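Local structure of DocCel5: Type I dockerin repeat domain from A. cellulolyticus family 5 endoglucanase WP_010249057 S51I, L52N mutant (Acetivibrio cellulolyticus, 5NRM) at residues 3-8 with 16-21; 9-14 with 53-58. The protein binds a cohesin of a scaffoldin and so probably docks a family 5 endoglucanase into the multienzyme cellulosome of the bacterium. All coordinates share one frame; numbering follows the deposited sequence.

Contact 1 of 2, residues 3-8 with 16-21; sequences GDVDGN and FALMRN. With CA (calcium ion), chain C.
Val5 and Leu18 pack together where the first, EF-hand-like calcium loop of the dockerin folds back on helix 13-23, the helix that follows it. The apolar part is small. CG2 of Val5 lies 3.8 Å from CB of Leu18, the two side chains sliding past each other in opposite directions. The other branch, CG1, lies beside CG of Met19, whose chain crosses at about a right angle. A branched valine thus serves two helix residues at once. CD1 of Leu18 also reaches CB of Asp6 at 3.6 Å, touching the methylene and not the carboxylate.

The polar part belongs to the calcium ion. OD1 of Asp4, OD1 of Asp6 and OD1 of Asn8 bind it, with the carbonyl O of Ser10 and the carboxylate of Asp15 completing the protein share; the short side chains of Asp4, Asp6 and Asn8 suit a tight loop. Asp4 to Gly7 form a type I turn, and Gly7 takes its positive phi (76°) easily. Asp6 makes an Asx turn: with chi1 at 64°, OD1 receives Asn8 N at 3.1 Å from above the carboxylate plane. Its other oxygen, OD2, accepts a hydrogen bond of 2.8 Å from water 1, itself a calcium ligand.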
ATOM      1  N   GLY B   3      10.199   0.810 -14.588  1.00 17.25           N
ATOM      2  CA  GLY B   3       9.078   0.643 -13.669  1.00 14.94           C
ATOM      3  C   GLY B   3       7.894   1.521 -13.968  1.00 12.80           C
ATOM      4  O   GLY B   3       6.786   1.177 -13.640  1.00 11.37           O
ATOM      5  N   ASP B   4       8.126   2.610 -14.677  1.00 12.34           N
ATOM      6  CA  ASP B   4       7.032   3.602 -14.855  1.00 11.29           C
ATOM      7  C   ASP B   4       6.341   3.237 -16.193  1.00 11.35           C
ATOM      8  O   ASP B   4       6.419   3.945 -17.204  1.00 12.00           O
ATOM      9  CB  ASP B   4       7.581   5.019 -14.905  1.00 11.90           C
ATOM     10  CG  ASP B   4       6.468   6.059 -14.980  1.00 11.07           C
ATOM     11  OD1 ASP B   4       5.344   5.653 -14.763  1.00 10.48           O
ATOM     12  OD2 ASP B   4       6.752   7.233 -15.345  1.00 12.12           O
ATOM     13  N   VAL B   5       5.633   2.109 -16.214  1.00 11.36           N
ATOM     14  CA  VAL B   5       5.000   1.623 -17.432  1.00 12.36           C
ATOM     15  C   VAL B   5       3.862   2.479 -17.982  1.00 11.16           C
ATOM     16  O   VAL B   5       3.640   2.397 -19.164  1.00 11.44           O
ATOM     17  CB  VAL B   5       4.545   0.110 -17.291  1.00 13.45           C
ATOM     18  CG1 VAL B   5       5.713  -0.772 -16.913  1.00 15.29           C
ATOM     19  CG2 VAL B   5       3.410  -0.062 -16.346  1.00 12.86           C
ATOM     20  N   ASP B   6       3.223   3.341 -17.184  1.00  9.82           N
ATOM     21  CA  ASP B   6       2.214   4.244 -17.757  1.00  9.44           C
ATOM     22  C   ASP B   6       2.800   5.610 -18.033  1.00  9.66           C
ATOM     23  O   ASP B   6       2.091   6.433 -18.559  1.00 10.32           O
ATOM     24  CB  ASP B   6       0.941   4.400 -16.929  1.00  8.99           C
ATOM     25  CG  ASP B   6       1.168   5.050 -15.554  1.00  8.76           C
ATOM     26  OD1 ASP B   6       2.216   5.577 -15.274  1.00  8.39           O
ATOM     27  OD2 ASP B   6       0.155   4.996 -14.814  1.00  9.29           O
ATOM     28  N   GLY B   7       4.070   5.852 -17.737  1.00  9.90           N
ATOM     29  CA  GLY B   7       4.709   7.090 -18.139  1.00 10.82           C
ATOM     30  C   GLY B   7       4.344   8.313 -17.340  1.00 10.76           C
ATOM     31  O   GLY B   7       4.719   9.422 -17.779  1.00 12.06           O
ATOM     32  N   ASN B   8       3.648   8.135 -16.217  1.00 10.00           N
ATOM     33  CA  ASN B   8       3.119   9.306 -15.511  1.00 10.07           C
ATOM     34  C   ASN B   8       4.168  10.013 -14.628  1.00 10.69           C
ATOM     35  O   ASN B   8       3.930  11.140 -14.200  1.00 10.73           O
ATOM     36  CB  ASN B   8       1.834   9.037 -14.752  1.00  9.68           C
ATOM     37  CG  ASN B   8       2.035   8.270 -13.492  1.00  9.31           C
ATOM     38  OD1 ASN B   8       3.112   7.681 -13.253  1.00  9.76           O
ATOM     39  ND2 ASN B   8       1.037   8.274 -12.646  1.00  9.53           N
ATOM     40  N   PHE B  16       2.043  -1.388 -11.381  1.00  9.37           N
ATOM     41  CA  PHE B  16       1.990  -2.809 -11.026  1.00 10.14           C
ATOM     42  C   PHE B  16       0.780  -3.519 -11.607  1.00 10.49           C
ATOM     43  O   PHE B  16       0.897  -4.618 -12.111  1.00 11.35           O
ATOM     44  CB  PHE B  16       1.946  -2.837  -9.504  1.00  9.91           C
ATOM     45  CG  PHE B  16       2.126  -4.177  -8.801  1.00 11.00           C
ATOM     46  CD1 PHE B  16       3.175  -4.990  -9.076  1.00 12.01           C
ATOM     47  CD2 PHE B  16       1.279  -4.519  -7.791  1.00 11.06           C
ATOM     48  CE1 PHE B  16       3.364  -6.151  -8.353  1.00 13.26           C
ATOM     49  CE2 PHE B  16       1.450  -5.713  -7.069  1.00 12.37           C
ATOM     50  CZ  PHE B  16       2.501  -6.531  -7.375  1.00 13.49           C
ATOM     51  N   ALA B  17      -0.369  -2.878 -11.547  1.00  9.93           N
ATOM     52  CA  ALA B  17      -1.565  -3.383 -12.182  1.00 10.86           C
ATOM     53  C   ALA B  17      -1.487  -3.552 -13.707  1.00 11.56           C
ATOM     54  O   ALA B  17      -1.940  -4.568 -14.295  1.00 12.95           O
ATOM     55  CB  ALA B  17      -2.750  -2.531 -11.806  1.00 10.63           C
ATOM     56  N   LEU B  18      -0.908  -2.573 -14.356  1.00 11.19           N
ATOM     57  CA  LEU B  18      -0.734  -2.654 -15.771  1.00 12.11           C
ATOM     58  C   LEU B  18       0.208  -3.799 -16.120  1.00 12.88           C
ATOM     59  O   LEU B  18      -0.026  -4.520 -17.079  1.00 13.66           O
ATOM     60  CB  LEU B  18      -0.188  -1.356 -16.350  1.00 11.77           C
ATOM     61  CG  LEU B  18      -1.214  -0.195 -16.314  1.00 11.35           C
ATOM     62  CD1 LEU B  18      -0.555   1.116 -16.555  1.00 11.40           C
ATOM     63  CD2 LEU B  18      -2.332  -0.331 -17.335  1.00 12.48           C
ATOM     64  N   MET B  19       1.264  -3.952 -15.362  1.00 13.02           N
ATOM     65  CA  MET B  19       2.139  -5.104 -15.568  1.00 15.43           C
ATOM     66  C   MET B  19       1.355  -6.435 -15.386  1.00 16.04           C
ATOM     67  O   MET B  19       1.565  -7.406 -16.093  1.00 17.33           O
ATOM     68  CB  MET B  19       3.252  -5.073 -14.597  1.00 16.93           C
ATOM     69  CG  MET B  19       4.193  -3.946 -14.848  1.00 17.95           C
ATOM     70  SD  MET B  19       5.590  -4.038 -13.719  1.00 24.22           S
ATOM     71  CE  MET B  19       6.378  -5.533 -14.414  1.00 22.04           C
ATOM     72  N   ARG B  20       0.426  -6.455 -14.399  1.00 15.53           N
ATOM     73  CA  ARG B  20      -0.381  -7.688 -14.185  1.00 16.78           C
ATOM     74  C   ARG B  20      -1.260  -7.934 -15.395  1.00 17.74           C
ATOM     75  O   ARG B  20      -1.318  -9.059 -15.915  1.00 19.21           O
ATOM     76  CB  ARG B  20      -1.261  -7.545 -12.927  1.00 16.93           C
ATOM     77  CG  ARG B  20      -2.028  -8.800 -12.547  1.00 18.52           C
ATOM     78  CD  ARG B  20      -1.110  -9.917 -12.031  1.00 20.21           C
ATOM     79  NE  ARG B  20      -1.896 -11.099 -11.679  1.00 21.99           N
ATOM     80  CZ  ARG B  20      -1.393 -12.311 -11.477  1.00 25.34           C
ATOM     81  NH1 ARG B  20      -0.087 -12.477 -11.436  1.00 26.19           N
ATOM     82  NH2 ARG B  20      -2.195 -13.335 -11.233  1.00 26.90           N
ATOM     83  N   ASN B  21      -1.882  -6.879 -15.911  1.00 17.12           N
ATOM     84  CA  ASN B  21      -2.706  -7.068 -17.089  1.00 19.86           C
ATOM     85  C   ASN B  21      -1.914  -7.526 -18.275  1.00 20.65           C
ATOM     86  O   ASN B  21      -2.426  -8.328 -19.073  1.00 21.74           O
ATOM     87  CB  ASN B  21      -3.453  -5.824 -17.461  1.00 20.07           C
ATOM     88  CG  ASN B  21      -4.744  -5.698 -16.735  1.00 22.18           C
ATOM     89  OD1 ASN B  21      -5.254  -4.582 -16.551  1.00 26.02           O
ATOM     90  ND2 ASN B  21      -5.304  -6.815 -16.334  1.00 23.73           N
TER
HETATM   91 CA    CA C 101       3.560   5.319 -13.319  1.00  8.73          CA
HETATM   92  O   HOH W   1       1.364   5.146 -12.345  1.00  8.67           O

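Contact 2 of 2, residues 9-14 with 53-58; sequences GSINSI and AIMRMY. With CA (calcium ion), chain C.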
ATOM      1  N   GLY B   9       5.359   9.454 -14.502  1.00 10.87           N
ATOM      2  CA  GLY B   9       6.436  10.085 -13.720  1.00 12.02           C
ATOM      3  C   GLY B   9       6.731   9.374 -12.388  1.00 11.56           C
ATOM      4  O   GLY B   9       7.786   9.645 -11.818  1.00 13.07           O
ATOM      5  N   SER B  10       5.863   8.502 -11.925  1.00 10.61           N
ATOM      6  CA  SER B  10       6.077   7.822 -10.658  1.00 11.09           C
ATOM      7  C   SER B  10       5.833   6.343 -10.847  1.00 10.33           C
ATOM      8  O   SER B  10       5.009   5.948 -11.698  1.00 11.36           O
ATOM      9  CB  SER B  10       5.097   8.356  -9.637  1.00 11.49           C
ATOM     10  OG  SER B  10       5.293   7.687  -8.359  1.00 13.85           O
ATOM     11  N   ILE B  11       6.537   5.520 -10.065  1.00 10.23           N
ATOM     12  CA  ILE B  11       6.331   4.061 -10.089  1.00  9.87           C
ATOM     13  C   ILE B  11       5.373   3.742  -8.945  1.00  9.20           C
ATOM     14  O   ILE B  11       5.691   4.000  -7.763  1.00  9.37           O
ATOM     15  CB  ILE B  11       7.686   3.329  -9.877  1.00 11.07           C
ATOM     16  CG1 ILE B  11       8.695   3.659 -11.012  1.00 12.75           C
ATOM     17  CG2 ILE B  11       7.399   1.832  -9.786  1.00 10.99           C
ATOM     18  CD1 ILE B  11      10.085   3.354 -10.591  1.00 14.50           C
ATOM     19  N   ASN B  12       4.212   3.173  -9.249  1.00  8.20           N
ATOM     20  CA  ASN B  12       3.215   2.957  -8.223  1.00  8.00           C
ATOM     21  C   ASN B  12       2.340   1.742  -8.557  1.00  8.06           C
ATOM     22  O   ASN B  12       2.653   0.966  -9.468  1.00  9.05           O
ATOM     23  CB  ASN B  12       2.406   4.256  -7.971  1.00  8.20           C
ATOM     24  CG  ASN B  12       1.562   4.695  -9.181  1.00  8.36           C
ATOM     25  OD1 ASN B  12       1.098   3.861  -9.957  1.00  8.26           O
ATOM     26  ND2 ASN B  12       1.328   6.002  -9.279  1.00  8.64           N
ATOM     27  N   SER B  13       1.302   1.548  -7.746  1.00  8.05           N
ATOM     28  CA  SER B  13       0.514   0.339  -7.862  1.00  8.79           C
ATOM     29  C   SER B  13      -0.344   0.276  -9.141  1.00  8.64           C
ATOM     30  O   SER B  13      -0.782  -0.807  -9.548  1.00  9.55           O
ATOM     31  CB  SER B  13      -0.401   0.178  -6.623  1.00  8.80           C
ATOM     32  OG  SER B  13      -1.292   1.293  -6.481  1.00  9.00           O
ATOM     33  N   ILE B  14      -0.536   1.419  -9.782  1.00  8.10           N
ATOM     34  CA  ILE B  14      -1.178   1.395 -11.124  1.00  8.29           C
ATOM     35  C   ILE B  14      -0.203   0.841 -12.201  1.00  8.00           C
ATOM     36  O   ILE B  14      -0.623   0.056 -13.040  1.00  8.55           O
ATOM     37  CB  ILE B  14      -1.791   2.756 -11.491  1.00  8.34           C
ATOM     38  CG1 ILE B  14      -3.007   3.018 -10.527  1.00  8.58           C
ATOM     39  CG2 ILE B  14      -2.124   2.792 -12.956  1.00  8.64           C
ATOM     40  CD1 ILE B  14      -3.662   4.396 -10.647  1.00  9.03           C
ATOM     41  N   ALA B  53       7.187  -9.664  -9.999  1.00 21.44           N
ATOM     42  CA  ALA B  53       7.692  -9.962  -8.659  1.00 22.26           C
ATOM     43  C   ALA B  53       8.655  -8.895  -8.177  1.00 21.94           C
ATOM     44  O   ALA B  53       8.605  -8.519  -6.997  1.00 20.85           O
ATOM     45  CB  ALA B  53       8.354 -11.332  -8.602  1.00 24.96           C
ATOM     46  N   ILE B  54       9.536  -8.427  -9.038  1.00 21.80           N
ATOM     47  CA  ILE B  54      10.512  -7.392  -8.714  1.00 21.87           C
ATOM     48  C   ILE B  54       9.836  -6.041  -8.421  1.00 19.71           C
ATOM     49  O   ILE B  54      10.261  -5.339  -7.467  1.00 19.57           O
ATOM     50  CB  ILE B  54      11.609  -7.242  -9.800  1.00 23.08           C
ATOM     51  CG1 ILE B  54      12.582  -8.407  -9.823  1.00 25.91           C
ATOM     52  CG2 ILE B  54      12.427  -5.950  -9.706  1.00 22.76           C
ATOM     53  CD1 ILE B  54      13.434  -8.513 -11.085  1.00 27.64           C
ATOM     54  N   MET B  55       8.857  -5.655  -9.224  1.00 18.65           N
ATOM     55  CA  MET B  55       8.142  -4.410  -8.966  1.00 17.26           C
ATOM     56  C   MET B  55       7.502  -4.488  -7.583  1.00 16.83           C
ATOM     57  O   MET B  55       7.468  -3.446  -6.856  1.00 14.45           O
ATOM     58  CB  MET B  55       7.122  -3.964 -10.047  1.00 17.61           C
ATOM     59  CG  MET B  55       6.623  -2.407  -9.835  1.00 17.31           C
ATOM     60  SD  MET B  55       5.362  -2.152 -11.090  1.00 24.95           S
ATOM     61  CE  MET B  55       6.619  -1.521 -12.270  1.00 22.83           C
ATOM     62  N   ARG B  56       6.947  -5.657  -7.220  1.00 17.43           N
ATOM     63  CA  ARG B  56       6.318  -5.820  -5.895  1.00 17.68           C
ATOM     64  C   ARG B  56       7.371  -5.551  -4.805  1.00 17.80           C
ATOM     65  O   ARG B  56       7.102  -4.811  -3.865  1.00 16.07           O
ATOM     66  CB  ARG B  56       5.660  -7.219  -5.690  1.00 19.74           C
ATOM     67  CG  ARG B  56       5.065  -7.444  -4.261  1.00 22.01           C
ATOM     68  CD  ARG B  56       4.201  -8.738  -4.179  1.00 25.42           C
ATOM     69  NE  ARG B  56       3.688  -9.103  -2.809  1.00 28.42           N
ATOM     70  CZ  ARG B  56       2.413  -8.900  -2.375  1.00 31.21           C
ATOM     71  NH1 ARG B  56       1.442  -8.339  -3.179  1.00 34.06           N
ATOM     72  NH2 ARG B  56       2.094  -9.222  -1.164  1.00 30.16           N
ATOM     73  N   MET B  57       8.565  -6.101  -4.952  1.00 19.82           N
ATOM     74  CA  MET B  57       9.639  -5.876  -3.960  1.00 21.03           C
ATOM     75  C   MET B  57       9.965  -4.395  -3.870  1.00 19.23           C
ATOM     76  O   MET B  57      10.159  -3.865  -2.792  1.00 18.71           O
ATOM     77  CB  MET B  57      10.907  -6.610  -4.319  1.00 24.62           C
ATOM     78  CG  MET B  57      10.765  -8.097  -4.205  1.00 27.29           C
ATOM     79  SD  MET B  57      12.166  -8.982  -5.010  1.00 33.10           S
ATOM     80  CE  MET B  57      13.633  -8.105  -4.454  1.00 34.14           C
ATOM     81  N   TYR B  58      10.005  -3.693  -5.002  1.00 17.54           N
ATOM     82  CA  TYR B  58      10.291  -2.254  -4.995  1.00 16.85           C
ATOM     83  C   TYR B  58       9.203  -1.451  -4.269  1.00 14.73           C
ATOM     84  O   TYR B  58       9.479  -0.547  -3.437  1.00 14.04           O
ATOM     85  CB  TYR B  58      10.507  -1.713  -6.442  1.00 17.94           C
ATOM     86  CG  TYR B  58      10.647  -0.237  -6.543  1.00 18.96           C
ATOM     87  CD1 TYR B  58      11.879   0.374  -6.368  1.00 22.64           C
ATOM     88  CD2 TYR B  58       9.543   0.558  -6.791  1.00 18.83           C
ATOM     89  CE1 TYR B  58      11.989   1.756  -6.451  1.00 24.13           C
ATOM     90  CE2 TYR B  58       9.660   1.927  -6.869  1.00 20.55           C
ATOM     91  CZ  TYR B  58      10.903   2.493  -6.703  1.00 23.11           C
ATOM     92  OH  TYR B  58      10.918   3.870  -6.748  1.00 28.94           O
TER
HETATM   93 CA    CA C 101       3.560   5.319 -13.319  1.00  8.73          CA
HETATM   94  O   HOH W   1       1.364   5.146 -12.345  1.00  8.67           O
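The side chains of Ile11 and Tyr58 cross at about a right angle, and the CG2 methyl of Ile11 meets the ring obliquely. This methyl is 3.7 Å from CE2 of Tyr58, while CD1 of Ile11, at the end of the other branch, reaches the phenol end of the ring, 4.0 Å from OH of Tyr58. Tyr58 is brought there by its extended first torsion (chi1 173°), which sets CG anti to the backbone N. The unbranched chain of Met55 runs toward Ile11 and Asn12, but its end methyl, CE, is doubtfully placed, and so is its contact with Ile11.

Asn12 points away from helix 49-59 and works on the calcium side. Its OD1 caps helix 13-23 by accepting from Ile14 N at 2.9 Å, the donor tilted 33° from the carbonyl plane, and also accepts a hydrogen bond from water 1, a calcium ligand. Asparagine, short and with an amide oxygen, suits both tasks. Ser10 needs no side chain for its part: its carbonyl O binds the ion at 2.3 Å.

Phe66 meets the Tyr58 ring, and Ser13 OG hydrogen-bonds Asp36 of the neighbouring cohesin chain. The contact therefore joins the end of the calcium loop, just before helix 13-23, to helix 49-59, and further along the two helices Met55 and Arg56 of helix 49-59 pack on Phe16 of helix 13-23.

In the fold
From the N terminus the chain runs through 3-8 and directly into 9-14, whose last two residues begin helix 13-23; ligands from both segments and Asp15 surround the first calcium ion. Contact 1 closes a short loop, bringing 3-8 against 16-21 after seven intervening residues. Contact 2 spans 38 residues, including helix 35-39, to tie 9-14 to helix 49-59. Because the segments alternate along the sequence, the two contacts cross. They share the ion and water 1, and are joined by a probable hydrogen bond of 2.8 Å between Asp4 OD2 and Gly9 N. Contact 1 ties the first calcium loop to helix 13-23; contact 2 ties that loop to helix 49-59, near the C terminus.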